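Local atomic coordinates of tail spike protein gp49 (Pseudomonas phage LKA1, PDB entry 4RU4), a protein that forms the trimeric tailspike of the phage and acts as a lyase on the O-specific polysaccharide of Pseudomonas, probably helping the virus enter its host. Residues G347-Q352 and I356-C361. Residues are numbered along the deposited sequence; the frame is centred on the assembly and turned at random.
Sequences GGATWQ and ISYRHC
Y358 reaches across from strand 356-359 and gives its hydroxyl hydrogen to the backbone carbonyl of T350. Y358 OH lies 2.7 Å from T350 O. The C=O...O angle is 130°, and the hydroxyl is tilted 22° from the carbonyl plane. T350 O in turn lies in the plane of the Y358 ring, at its edge. No backbone hydrogen bond joins the two strands; this phenol bridges them. Within segment 347-352, the amide of Q352 bonds to the threonine hydroxyl, with Q352 NE2 3.1 Å from T350 OG1. That hydroxyl also bonds to I373 O on the next coil.

Both segments belong to the right-handed parallel beta-helix of the pectin lyase-like domain. A turn of three residues separates the two strands, which lie on different faces of one coil. Strand 349-352 pairs in parallel with 372-377, and 356-359 with 338-341 and 380-385. A349, I356 and Y358 point toward the other segment, and the W351 indole reaches it as well.

Two apolar contacts touch the phenol ring. A349 CB packs 3.6 Å from Y358 CE2. The CD1 corner of W351 comes in at the edge of the tyrosine ring, near its plane, 4.0 Å from Y358 CE1. The two ring planes are turned 55° apart, an oblique pairing. The same W351 CD1 meets I356 CG2 at 4.0 Å. The other branch of I356, CG1, sits beside the backbone N and anti to the carbonyl carbon, which sets I356 CG1 against Q352 O at 3.1 Å. This is a tight approach where the chain turns.

Aromatic residues of other coils extend the packing: Y340 lies nearly parallel to the Y358 ring, and F382 and F422 meet the W351 indole, whose NE1 makes a weak hydrogen bond to L383 O.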
# COMPACT_ATOMS: atom_id res chain seq x y z
N GLY B 347 -16.82 -0.60 -10.76
CA GLY B 347 -18.21 -0.21 -10.51
C GLY B 347 -18.36 0.73 -9.32
O GLY B 347 -19.45 0.87 -8.77
N GLY B 348 -17.27 1.39 -8.92
CA GLY B 348 -17.40 2.50 -8.00
C GLY B 348 -17.29 2.18 -6.52
O GLY B 348 -17.37 1.02 -6.09
N ALA B 349 -17.11 3.23 -5.72
CA ALA B 349 -16.90 3.06 -4.29
C ALA B 349 -17.58 4.21 -3.51
O ALA B 349 -18.12 5.15 -4.11
CB ALA B 349 -15.40 3.01 -3.99
N THR B 350 -17.57 4.13 -2.18
CA THR B 350 -18.33 5.12 -1.42
C THR B 350 -17.64 5.58 -0.14
O THR B 350 -16.93 4.82 0.51
CB THR B 350 -19.76 4.58 -1.05
OG1 THR B 350 -20.54 5.64 -0.46
CG2 THR B 350 -19.64 3.48 -0.02
N TRP B 351 -17.88 6.84 0.21
CA TRP B 351 -17.50 7.40 1.50
C TRP B 351 -18.80 7.56 2.30
O TRP B 351 -19.68 8.29 1.87
CB TRP B 351 -16.95 8.80 1.27
CG TRP B 351 -15.51 8.94 0.91
CD1 TRP B 351 -14.45 8.12 1.24
CD2 TRP B 351 -14.96 10.02 0.14
NE1 TRP B 351 -13.27 8.65 0.74
CE2 TRP B 351 -13.55 9.83 0.09
CE3 TRP B 351 -15.52 11.15 -0.46
CZ2 TRP B 351 -12.71 10.71 -0.56
CZ3 TRP B 351 -14.67 12.04 -1.10
CH2 TRP B 351 -13.28 11.81 -1.15
N GLN B 352 -18.89 6.91 3.46
CA GLN B 352 -20.02 7.06 4.36
C GLN B 352 -19.47 6.91 5.79
O GLN B 352 -18.44 6.28 6.00
CB GLN B 352 -21.06 5.95 4.10
CG GLN B 352 -21.50 5.84 2.66
CD GLN B 352 -22.73 4.99 2.44
OE1 GLN B 352 -23.55 4.83 3.34
NE2 GLN B 352 -22.89 4.46 1.21
N ILE B 356 -12.89 7.30 6.75
CA ILE B 356 -12.85 6.22 5.77
C ILE B 356 -11.79 6.51 4.70
O ILE B 356 -11.67 7.64 4.24
CB ILE B 356 -14.20 6.13 5.07
CG1 ILE B 356 -15.32 5.87 6.08
CG2 ILE B 356 -14.15 5.10 3.91
CD1 ILE B 356 -15.15 4.65 6.97
N SER B 357 -11.01 5.50 4.29
CA SER B 357 -9.96 5.75 3.30
C SER B 357 -9.98 4.66 2.23
O SER B 357 -10.35 3.51 2.52
CB SER B 357 -8.58 5.79 3.96
OG SER B 357 -8.61 6.54 5.17
N TYR B 358 -9.61 5.06 1.00
CA TYR B 358 -9.25 4.13 -0.07
C TYR B 358 -7.78 4.40 -0.37
O TYR B 358 -7.41 5.56 -0.59
CB TYR B 358 -10.11 4.39 -1.32
CG TYR B 358 -11.53 3.97 -1.09
CD1 TYR B 358 -12.41 4.80 -0.42
CD2 TYR B 358 -11.98 2.70 -1.50
CE1 TYR B 358 -13.74 4.39 -0.16
CE2 TYR B 358 -13.27 2.28 -1.23
CZ TYR B 358 -14.16 3.14 -0.57
OH TYR B 358 -15.45 2.74 -0.29
N ARG B 359 -6.95 3.36 -0.36
CA ARG B 359 -5.50 3.54 -0.53
C ARG B 359 -4.97 2.62 -1.61
O ARG B 359 -5.12 1.40 -1.50
CB ARG B 359 -4.75 3.21 0.76
CG ARG B 359 -5.27 3.97 1.99
CD ARG B 359 -4.51 3.51 3.25
NE ARG B 359 -4.65 4.47 4.34
CZ ARG B 359 -5.34 4.28 5.46
NH1 ARG B 359 -5.97 3.13 5.69
NH2 ARG B 359 -5.38 5.25 6.37
N HIS B 360 -4.32 3.20 -2.61
CA HIS B 360 -3.73 2.38 -3.68
C HIS B 360 -4.76 1.42 -4.28
O HIS B 360 -4.43 0.27 -4.60
CB HIS B 360 -2.50 1.62 -3.16
CG HIS B 360 -1.26 2.48 -3.07
ND1 HIS B 360 -0.14 2.13 -2.35
CD2 HIS B 360 -0.97 3.68 -3.64
CE1 HIS B 360 0.78 3.08 -2.46
NE2 HIS B 360 0.30 4.02 -3.25
N CYS B 361 -5.99 1.91 -4.44
CA CYS B 361 -7.01 1.18 -5.19
C CYS B 361 -7.10 1.64 -6.63
O CYS B 361 -6.81 2.80 -6.96
CB CYS B 361 -8.39 1.37 -4.55
SG CYS B 361 -8.47 0.63 -2.92